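Side-chain contacts in probable acetyltransferases (Chromobacterium violaceum, PDB 3PZJ), which probably transfers an acetyl group, as a GNAT-family enzyme, possibly to the N-terminal serine or alanine of proteins: residues Pro18-Trp23 and Gly152-Glu157; Arg55-Ala58 and His63-His66; Leu108-Met113 and Gly118-Gly123; Ala170-Gly175 and His196-Leu201. All blocks are in the same frame, centred on the assembly; numbering follows the deposited sequence. Where two conformers were deposited one is given.

Contact 1 (Pro18-Trp23 and Gly152-Glu157)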
# COMPACT_ATOMS: atom_id res chain seq x y z
N PRO A 18 -1.06 0.31 -25.24
CA PRO A 18 -0.02 1.20 -25.69
C PRO A 18 0.73 1.86 -24.54
O PRO A 18 0.26 1.87 -23.41
CB PRO A 18 -0.79 2.26 -26.50
CG PRO A 18 -2.15 2.26 -25.92
CD PRO A 18 -2.40 0.80 -25.67
N LEU A 19 1.90 2.35 -24.84
CA LEU A 19 2.61 3.23 -23.94
C LEU A 19 1.75 4.44 -23.56
O LEU A 19 0.93 4.93 -24.37
CB LEU A 19 3.87 3.74 -24.61
CG LEU A 19 5.16 3.01 -24.26
CD1 LEU A 19 5.14 1.64 -24.95
CD2 LEU A 19 6.35 3.86 -24.65
N LEU A 20 1.95 4.92 -22.34
CA LEU A 20 1.33 6.16 -21.87
C LEU A 20 2.16 7.32 -22.36
O LEU A 20 3.39 7.32 -22.11
CB LEU A 20 1.30 6.21 -20.35
CG LEU A 20 0.49 5.10 -19.73
CD1 LEU A 20 0.66 5.01 -18.18
CD2 LEU A 20 -0.97 5.29 -20.12
N ALA A 21 1.49 8.30 -23.02
CA ALA A 21 2.20 9.44 -23.66
C ALA A 21 2.52 10.52 -22.63
O ALA A 21 1.65 10.94 -21.83
CB ALA A 21 1.36 10.04 -24.81
N GLY A 22 3.77 10.95 -22.62
CA GLY A 22 4.19 12.03 -21.77
C GLY A 22 4.03 11.66 -20.30
O GLY A 22 3.69 12.54 -19.48
N TRP A 23 4.26 10.38 -19.96
CA TRP A 23 4.26 9.98 -18.54
C TRP A 23 5.47 10.58 -17.82
O TRP A 23 6.59 10.60 -18.35
CB TRP A 23 4.26 8.45 -18.36
CG TRP A 23 4.48 8.12 -16.93
CD1 TRP A 23 5.62 7.58 -16.38
CD2 TRP A 23 3.64 8.49 -15.81
NE1 TRP A 23 5.50 7.52 -15.02
CE2 TRP A 23 4.29 8.04 -14.64
CE3 TRP A 23 2.39 9.13 -15.70
CZ2 TRP A 23 3.76 8.23 -13.37
CZ3 TRP A 23 1.84 9.29 -14.43
CH2 TRP A 23 2.55 8.86 -13.29
N GLY A 152 -0.88 15.46 -11.63
CA GLY A 152 -0.52 14.34 -12.45
C GLY A 152 -0.72 12.95 -11.89
O GLY A 152 -0.24 11.95 -12.46
N TYR A 153 -1.48 12.88 -10.79
CA TYR A 153 -1.89 11.54 -10.22
C TYR A 153 -2.86 10.86 -11.16
O TYR A 153 -3.75 11.52 -11.81
CB TYR A 153 -2.37 11.62 -8.72
CG TYR A 153 -1.22 11.89 -7.81
CD1 TYR A 153 -0.45 10.83 -7.29
CD2 TYR A 153 -0.79 13.18 -7.58
CE1 TYR A 153 0.66 11.09 -6.47
CE2 TYR A 153 0.35 13.48 -6.83
CZ TYR A 153 1.10 12.41 -6.33
OH TYR A 153 2.14 12.72 -5.57
N ARG A 154 -2.71 9.56 -11.29
CA ARG A 154 -3.57 8.68 -12.13
C ARG A 154 -4.66 7.95 -11.34
O ARG A 154 -5.66 7.56 -11.90
CB ARG A 154 -2.70 7.60 -12.81
CG ARG A 154 -1.73 8.15 -13.78
CD ARG A 154 -0.94 7.07 -14.47
NE ARG A 154 -1.76 6.39 -15.39
CZ ARG A 154 -1.97 5.09 -15.45
NH1 ARG A 154 -1.50 4.27 -14.55
NH2 ARG A 154 -2.78 4.62 -16.40
N ARG A 155 -4.46 7.79 -10.05
CA ARG A 155 -5.32 6.99 -9.21
C ARG A 155 -5.38 7.67 -7.81
O ARG A 155 -4.31 7.93 -7.23
CB ARG A 155 -4.67 5.60 -9.06
CG ARG A 155 -5.38 4.66 -8.07
CD ARG A 155 -4.54 3.44 -7.73
NE ARG A 155 -5.13 2.64 -6.67
CZ ARG A 155 -6.31 1.97 -6.75
NH1 ARG A 155 -7.00 1.86 -7.87
NH2 ARG A 155 -6.79 1.39 -5.68
N CYS A 156 -6.57 7.93 -7.29
CA CYS A 156 -6.82 8.50 -6.01
C CYS A 156 -7.58 7.47 -5.12
O CYS A 156 -8.62 7.17 -5.64
CB CYS A 156 -7.54 9.85 -6.04
SG CYS A 156 -6.52 11.23 -6.58
N GLU A 157 -7.09 6.91 -4.03
CA GLU A 157 -7.82 5.93 -3.28
C GLU A 157 -8.60 6.59 -2.17
O GLU A 157 -8.26 7.66 -1.74
CB GLU A 157 -6.89 4.92 -2.63
CG GLU A 157 -6.39 3.95 -3.52
CD GLU A 157 -5.54 2.91 -2.86
OE1 GLU A 157 -5.15 2.02 -3.56
OE2 GLU A 157 -5.27 2.98 -1.68
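Leu20 and Trp23, at the two ends of a type II beta turn in the N-terminal arm, hold the side chain of Arg154 just ahead of strand 155-161 of the GNAT sheet. Arg154 turns its guanidinium toward Leu20, whose CD1 sits over the centre of one face, 3.8 Å from Arg154 CZ; the two side chains come at each other from opposite directions. Nearer the backbone, the methylenes of Arg154 meet the benzo ring of Trp23 obliquely. Trp23 CZ3 lies 3.6 Å from Arg154 CD and 3.8 Å from Arg154 CG, so the tryptophan packs on the methylenes and not on the charged group. The ring and guanidinium planes are 78° apart. The bend in the arginine produces this division of labour: the chain is extended from CA to CD, and chi3 of 73° then turns NE and the guanidinium aside, one face to Leu20 CD1. Trp23 has its CG anti to the backbone N (chi1 171°), which carries the far side of the benzo ring to the arginine.

The charged end is held by the second subunit, where Arg154 NH2 bonds to Asn192 OD1, and Val187 of that subunit packs on both Trp23 and Arg154. The arm therefore lies where the two copies meet. Gly152, which closes the preceding helix in a Schellman motif, touches the same indole corner: its carbonyl O is 3.9 Å from Trp23 CZ3.

Contact 2 (Arg55-Ala58 and His63-His66)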
# COMPACT_ATOMS: atom_id res chain seq x y z
N ARG A 55 -9.57 20.50 20.29
CA ARG A 55 -10.85 20.96 20.92
C ARG A 55 -12.02 20.55 20.09
O ARG A 55 -13.06 20.24 20.63
CB ARG A 55 -10.91 22.45 21.03
CG ARG A 55 -9.99 22.94 22.09
CD ARG A 55 -10.11 24.47 22.25
NE ARG A 55 -8.82 24.98 22.65
CZ ARG A 55 -8.00 25.74 21.92
NH1 ARG A 55 -8.34 26.20 20.71
NH2 ARG A 55 -6.83 26.08 22.44
N LEU A 56 -11.85 20.55 18.77
CA LEU A 56 -12.94 20.24 17.89
C LEU A 56 -13.54 18.84 18.16
O LEU A 56 -14.76 18.65 18.00
CB LEU A 56 -12.46 20.35 16.46
CG LEU A 56 -13.36 20.77 15.36
CD1 LEU A 56 -13.97 22.16 15.67
CD2 LEU A 56 -12.43 20.77 14.06
N PHE A 57 -12.71 17.87 18.58
CA PHE A 57 -13.19 16.51 18.76
C PHE A 57 -13.21 16.09 20.23
O PHE A 57 -13.81 15.07 20.55
CB PHE A 57 -12.32 15.54 17.96
CG PHE A 57 -12.25 15.91 16.53
CD1 PHE A 57 -13.32 15.68 15.69
CD2 PHE A 57 -11.13 16.57 16.05
CE1 PHE A 57 -13.21 16.06 14.36
CE2 PHE A 57 -11.05 16.98 14.75
CZ PHE A 57 -12.04 16.74 13.91
N ALA A 58 -12.53 16.88 21.09
CA ALA A 58 -12.36 16.58 22.53
C ALA A 58 -13.66 16.13 23.13
O ALA A 58 -13.68 15.27 24.04
CB ALA A 58 -11.87 17.83 23.30
N HIS A 63 -16.20 9.93 17.69
CA HIS A 63 -15.55 10.36 16.46
C HIS A 63 -14.51 9.34 15.93
O HIS A 63 -14.41 9.09 14.74
CB HIS A 63 -14.90 11.75 16.65
CG HIS A 63 -14.19 12.21 15.41
ND1 HIS A 63 -14.85 12.62 14.28
CD2 HIS A 63 -12.87 12.12 15.07
CE1 HIS A 63 -13.96 12.87 13.33
NE2 HIS A 63 -12.76 12.55 13.78
N TRP A 64 -13.78 8.73 16.84
CA TRP A 64 -12.64 7.90 16.55
C TRP A 64 -13.04 6.41 16.35
O TRP A 64 -12.20 5.62 16.00
CB TRP A 64 -11.58 8.08 17.67
CG TRP A 64 -11.34 9.53 18.07
CD1 TRP A 64 -11.81 10.16 19.20
CD2 TRP A 64 -10.59 10.52 17.34
NE1 TRP A 64 -11.40 11.49 19.19
CE2 TRP A 64 -10.64 11.71 18.07
CE3 TRP A 64 -9.92 10.51 16.10
CZ2 TRP A 64 -10.04 12.85 17.62
CZ3 TRP A 64 -9.32 11.63 15.69
CH2 TRP A 64 -9.38 12.80 16.43
N GLU A 65 -14.34 6.07 16.45
CA GLU A 65 -14.81 4.68 16.60
C GLU A 65 -14.24 3.76 15.52
O GLU A 65 -13.86 2.62 15.82
CB GLU A 65 -16.38 4.60 16.50
CG GLU A 65 -16.90 3.15 16.65
CD GLU A 65 -18.41 3.04 16.77
OE1 GLU A 65 -19.10 4.08 16.87
OE2 GLU A 65 -18.88 1.87 16.76
N HIS A 66 -14.24 4.21 14.28
CA HIS A 66 -13.77 3.35 13.16
C HIS A 66 -12.39 3.77 12.60
O HIS A 66 -11.96 3.34 11.48
CB HIS A 66 -14.78 3.40 12.03
CG HIS A 66 -16.18 3.07 12.44
ND1 HIS A 66 -16.56 1.80 12.84
CD2 HIS A 66 -17.30 3.83 12.47
CE1 HIS A 66 -17.85 1.81 13.12
NE2 HIS A 66 -18.32 3.03 12.91
O HOH W 1 -12.34 12.89 21.45
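The imidazole of His63 has Phe57 over one face, with Phe57 CD1 3.5 Å above the plane and over the ring centre. The two rings are neither flat against each other nor perpendicular: their planes meet at 31° and their centroids are 4.2 Å apart. The closest atoms are Phe57 CE1 and His63 CE1, at 3.4 Å. His63 CD2 in turn lies over the rim of one face of the Trp64 indole, while Trp64 CD2 is near the plane of the imidazole, at its edge. On the phenyl ring, Leu56 CB covers part of one face, toward the rim.

Trp64 reaches Phe57 with the benzo part of its indole. Trp64 CZ2 comes within 3.5 Å of Phe57 CB, and the side chains cross at about a right angle, the phenyl and six-membered ring planes being 63° apart. His63 extends to the phenylalanine with CG anti to its own backbone N (chi1 179°), which brings a face of the imidazole to the CD1-CE1 side of the phenyl ring.

One water joins the polar atoms at the margin of this packing. It lies in the plane of the indole, accepts from Trp64 NE1 at 2.8 Å and donates to Phe57 O, tying the indole to the backbone of Phe57. His63 NE2 is also hydrogen-bonded, to Asn126 OD1 of strand 119-127. Phe72 adds an edge-to-face partner to Trp64. Together Phe57, His63 and Trp64 form an aromatic cluster that joins the short 3-10 segment following helix 46-58 to residues 55-58.

Contact 3 (Leu108-Met113 and Gly118-Gly123)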
# COMPACT_ATOMS: atom_id res chain seq x y z
N LEU A 108 -7.91 16.89 6.88
CA LEU A 108 -7.79 15.79 5.94
C LEU A 108 -6.54 15.95 5.08
O LEU A 108 -5.89 16.90 5.16
CB LEU A 108 -9.03 15.68 5.06
CG LEU A 108 -9.10 16.53 3.83
CD1 LEU A 108 -10.15 16.02 2.89
CD2 LEU A 108 -9.28 17.92 4.16
N GLY A 109 -6.19 14.95 4.31
CA GLY A 109 -5.04 15.05 3.47
C GLY A 109 -4.76 13.87 2.58
O GLY A 109 -5.64 13.13 2.30
N TYR A 110 -3.51 13.72 2.17
CA TYR A 110 -3.06 12.63 1.36
C TYR A 110 -2.19 11.71 2.22
O TYR A 110 -1.44 12.16 3.13
CB TYR A 110 -2.22 13.18 0.22
CG TYR A 110 -2.91 14.18 -0.71
CD1 TYR A 110 -4.02 13.82 -1.46
CD2 TYR A 110 -2.40 15.47 -0.90
CE1 TYR A 110 -4.58 14.70 -2.38
CE2 TYR A 110 -2.99 16.38 -1.81
CZ TYR A 110 -4.08 15.97 -2.51
OH TYR A 110 -4.60 16.82 -3.42
N ARG A 111 -2.25 10.42 1.92
CA ARG A 111 -1.26 9.52 2.44
C ARG A 111 -0.91 8.51 1.40
O ARG A 111 -1.51 8.44 0.30
CB ARG A 111 -1.75 8.82 3.69
CG ARG A 111 -3.03 7.98 3.40
CD ARG A 111 -3.69 7.47 4.75
NE ARG A 111 -2.73 6.73 5.54
CZ ARG A 111 -2.47 5.41 5.45
NH1 ARG A 111 -3.12 4.61 4.61
NH2 ARG A 111 -1.53 4.85 6.23
N GLN A 112 0.12 7.76 1.72
CA GLN A 112 0.65 6.75 0.78
C GLN A 112 0.87 7.39 -0.63
O GLN A 112 0.50 6.80 -1.62
CB GLN A 112 -0.30 5.52 0.69
CG GLN A 112 -0.50 4.79 2.00
CD GLN A 112 0.76 4.13 2.45
OE1 GLN A 112 1.44 4.60 3.38
NE2 GLN A 112 1.10 3.08 1.81
N MSE A 113 1.43 8.60 -0.69
CA MSE A 113 1.77 9.23 -1.96
C MSE A 113 2.93 8.43 -2.60
O MSE A 113 3.99 8.14 -1.93
CB MSE A 113 2.19 10.68 -1.74
CG MSE A 113 2.87 11.32 -2.93
SE MSE A 113 3.33 13.12 -2.49
CE MSE A 113 1.60 13.83 -1.88
N GLY A 118 2.12 7.66 -9.74
CA GLY A 118 0.97 8.54 -9.81
C GLY A 118 -0.20 8.00 -9.00
O GLY A 118 -1.39 8.11 -9.40
N ALA A 119 0.12 7.42 -7.85
CA ALA A 119 -0.91 6.86 -7.00
C ALA A 119 -0.87 7.61 -5.68
O ALA A 119 0.22 7.84 -5.09
CB ALA A 119 -0.69 5.31 -6.75
N ILE A 120 -2.08 7.88 -5.13
CA ILE A 120 -2.22 8.60 -3.86
C ILE A 120 -3.50 8.14 -3.17
O ILE A 120 -4.35 7.54 -3.84
CB ILE A 120 -2.22 10.14 -4.11
CG1 ILE A 120 -1.91 10.91 -2.85
CG2 ILE A 120 -3.46 10.60 -4.91
CD1 ILE A 120 -1.28 12.40 -3.16
N GLU A 121 -3.63 8.45 -1.87
CA GLU A 121 -4.80 8.09 -1.09
C GLU A 121 -5.29 9.35 -0.37
O GLU A 121 -4.43 10.05 0.18
CB GLU A 121 -4.41 7.03 -0.12
CG GLU A 121 -5.54 6.55 0.80
CD GLU A 121 -5.06 5.53 1.83
OE1 GLU A 121 -4.05 4.82 1.64
OE2 GLU A 121 -5.70 5.50 2.88
N ILE A 122 -6.59 9.71 -0.48
CA ILE A 122 -7.17 10.74 0.37
C ILE A 122 -7.57 10.04 1.66
O ILE A 122 -8.28 9.07 1.63
CB ILE A 122 -8.36 11.44 -0.31
CG1 ILE A 122 -7.81 12.40 -1.37
CG2 ILE A 122 -9.20 12.24 0.64
CD1 ILE A 122 -8.79 12.83 -2.42
N GLY A 123 -7.05 10.53 2.77
CA GLY A 123 -7.34 10.01 4.06
C GLY A 123 -7.21 11.00 5.17
O GLY A 123 -7.21 12.20 4.93
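Tyr110 and Ile122 are neighbours in the non-hydrogen-bonded pair of an antiparallel beta hairpin, strands 106-114 and 119-127 in the middle of the GNAT sheet. Backbone bonds hold the pairs around them. Gly109 and Gly123 exchange two N-H...O bonds, and Arg111 N donates to Glu121 O at 2.8 Å; the return bond from Glu121 N is weak.

Apolar contacts gather round the phenol ring. Tyr110 and Ile122 share a face of the sheet, Ile122 CG1 lying beside the ring. The end of Ile120 reaches over it, CD1 making a CH-pi contact 3.8 Å from the Tyr110 centroid. Tyr110 OH bonds to Leu144 O of helix 135-150, which covers this face.

Charge occupies the other face. Arg111 and Glu121 run side by side, with guanidinium and carboxylate planes 75° apart. The chi1 of 60° puts Arg111 CG between backbone N and carbonyl carbon, and a bend at chi3 of -55° brings NH1 back beside the carboxylate, with Glu121 OE2 at the guanidinium edge. The salt bridge uses a single nitrogen against both oxygens, through weak bonds: Arg111 NH1 is 3.1 Å from Glu121 OE1 and 3.2 Å from Glu121 OE2.

Contact 4 (Ala170-Gly175 and His196-Leu201)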
# COMPACT_ATOMS: atom_id res chain seq x y z
N ALA A 170 -19.95 7.87 1.84
CA ALA A 170 -19.29 9.07 1.38
C ALA A 170 -18.43 8.83 0.14
O ALA A 170 -18.49 9.57 -0.80
CB ALA A 170 -18.38 9.73 2.53
N ALA A 171 -17.57 7.85 0.19
CA ALA A 171 -16.78 7.52 -0.99
C ALA A 171 -17.65 7.37 -2.24
O ALA A 171 -17.40 7.94 -3.31
CB ALA A 171 -15.92 6.24 -0.74
N ARG A 172 -18.69 6.57 -2.12
CA ARG A 172 -19.57 6.35 -3.28
C ARG A 172 -20.27 7.64 -3.72
O ARG A 172 -20.41 7.89 -4.91
CB ARG A 172 -20.56 5.20 -3.00
CG ARG A 172 -19.94 3.85 -3.04
CD ARG A 172 -20.90 2.77 -2.52
NE ARG A 172 -20.44 1.38 -2.49
CZ ARG A 172 -20.24 0.61 -3.57
NH1 ARG A 172 -20.41 1.06 -4.79
NH2 ARG A 172 -19.90 -0.64 -3.41
N ARG A 173 -20.63 8.46 -2.77
CA ARG A 173 -21.33 9.70 -3.03
C ARG A 173 -20.39 10.62 -3.80
O ARG A 173 -20.81 11.28 -4.67
CB ARG A 173 -21.76 10.29 -1.71
CG ARG A 173 -22.56 11.51 -1.80
CD ARG A 173 -23.37 11.80 -0.59
NE ARG A 173 -22.62 11.75 0.63
CZ ARG A 173 -22.87 10.91 1.63
NH1 ARG A 173 -22.15 10.97 2.71
NH2 ARG A 173 -23.85 10.02 1.56
N PHE A 174 -19.12 10.61 -3.45
CA PHE A 174 -18.09 11.43 -4.13
C PHE A 174 -17.70 10.91 -5.50
O PHE A 174 -17.06 11.60 -6.27
CB PHE A 174 -16.87 11.59 -3.23
CG PHE A 174 -17.13 12.35 -1.95
CD1 PHE A 174 -18.05 13.41 -1.89
CD2 PHE A 174 -16.53 11.97 -0.78
CE1 PHE A 174 -18.28 14.11 -0.66
CE2 PHE A 174 -16.75 12.65 0.44
CZ PHE A 174 -17.64 13.71 0.51
N GLY A 175 -18.09 9.71 -5.82
CA GLY A 175 -17.85 9.15 -7.12
C GLY A 175 -16.65 8.20 -7.20
O GLY A 175 -16.26 7.84 -8.29
N HIS A 196 -12.17 -1.66 3.14
CA HIS A 196 -12.71 -1.43 1.82
C HIS A 196 -11.80 -0.47 1.05
O HIS A 196 -11.38 0.59 1.62
CB HIS A 196 -14.09 -0.75 1.90
CG HIS A 196 -15.22 -1.59 2.44
ND1 HIS A 196 -15.31 -2.96 2.30
CD2 HIS A 196 -16.37 -1.20 3.08
CE1 HIS A 196 -16.45 -3.38 2.84
NE2 HIS A 196 -17.10 -2.34 3.33
N VAL A 197 -11.53 -0.80 -0.22
CA VAL A 197 -10.75 0.07 -1.11
C VAL A 197 -11.61 0.57 -2.23
O VAL A 197 -12.30 -0.22 -2.93
CB VAL A 197 -9.49 -0.64 -1.68
CG1 VAL A 197 -8.69 0.33 -2.61
CG2 VAL A 197 -8.61 -1.18 -0.55
N PHE A 198 -11.63 1.90 -2.38
CA PHE A 198 -12.31 2.59 -3.41
C PHE A 198 -11.29 3.41 -4.21
O PHE A 198 -10.29 3.79 -3.66
CB PHE A 198 -13.31 3.58 -2.85
CG PHE A 198 -14.36 2.99 -1.97
CD1 PHE A 198 -15.64 2.71 -2.47
CD2 PHE A 198 -14.14 2.81 -0.61
CE1 PHE A 198 -16.63 2.19 -1.64
CE2 PHE A 198 -15.13 2.30 0.20
CZ PHE A 198 -16.36 1.94 -0.32
N SER A 199 -11.59 3.78 -5.45
CA SER A 199 -10.70 4.61 -6.23
C SER A 199 -11.38 5.45 -7.25
O SER A 199 -12.49 5.15 -7.69
CB SER A 199 -9.62 3.76 -6.93
OG SER A 199 -10.17 3.10 -8.06
N MSE A 200 -10.69 6.52 -7.63
CA MSE A 200 -11.10 7.42 -8.70
C MSE A 200 -9.91 7.65 -9.63
O MSE A 200 -8.86 8.14 -9.21
CB MSE A 200 -11.58 8.75 -8.12
CG MSE A 200 -11.20 9.97 -8.96
SE MSE A 200 -12.68 11.20 -9.22
CE MSE A 200 -13.99 9.95 -9.94
N LEU A 201 -10.08 7.27 -10.89
CA LEU A 201 -9.05 7.30 -11.86
C LEU A 201 -9.06 8.63 -12.56
O LEU A 201 -10.09 9.34 -12.59
CB LEU A 201 -9.29 6.21 -12.89
CG LEU A 201 -9.38 4.76 -12.44
CD1 LEU A 201 -9.29 3.84 -13.63
CD2 LEU A 201 -8.20 4.45 -11.46
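Helix 165-174 packs against strand 191-201 here, part of the layer of helices laid on the central sheet of the GNAT fold. Ala171 and Phe198 carry the helix-to-strand contact. The alanine methyl, Ala171 CB, lies over the centre of the Phe198 phenyl face, 3.7 Å above its plane and only 12° off the ring normal, a well-centred CH-pi contact. Phe198 has its CG anti to the carbonyl carbon, and this chi1 of -59° directs the ring out from the strand toward the helix.

Arg172, one residue on, meets the ring differently. Its chain is extended from CG to NE and crosses the phenylalanine at about a right angle, bringing Arg172 NE near the plane of the ring, at its edge. Both Arg172 CG and Arg172 NE are 4.0 Å from Phe198 CE1, and the guanidinium plane stands 87° from the ring; this is van der Waals packing, with Phe198 CE1 over one face of the guanidinium. Phe178, from strand 177-188, makes an edge-to-face contact with Phe198 and also touches Arg172.

At the helix end, Gly175 leaves the helical conformation with positive phi in a Schellman motif, and its N donates to Arg172 O at 3.1 Å. The selenomethionine Met200, bent at chi2 and chi3, curls its terminal methyl up to this end, where Met200 CE lies 3.5 Å from Gly175 O.

Starting from the N terminus, the arm at 18-23 meets 152-157 and closes the longest loop, contact 1, which encloses contacts 2 and 3. Contact 2 closes a short loop within 55-66, about 36 Å between centres from contact 1 and on the other side of the chain's centre. Contact 3 follows in series, closing the hairpin turn between 113 and 118 in the middle of the sheet. Contact 4 opens only after contact 1 has closed; it joins helix 165-174 to strand 191-201, closing a loop that contains strand 177-188. None cross. The sheet unites three of them: strand 155-161 lies between strands 119-127 and 191-201, so contact 1 bonds through its backbone to contacts 3 and 4.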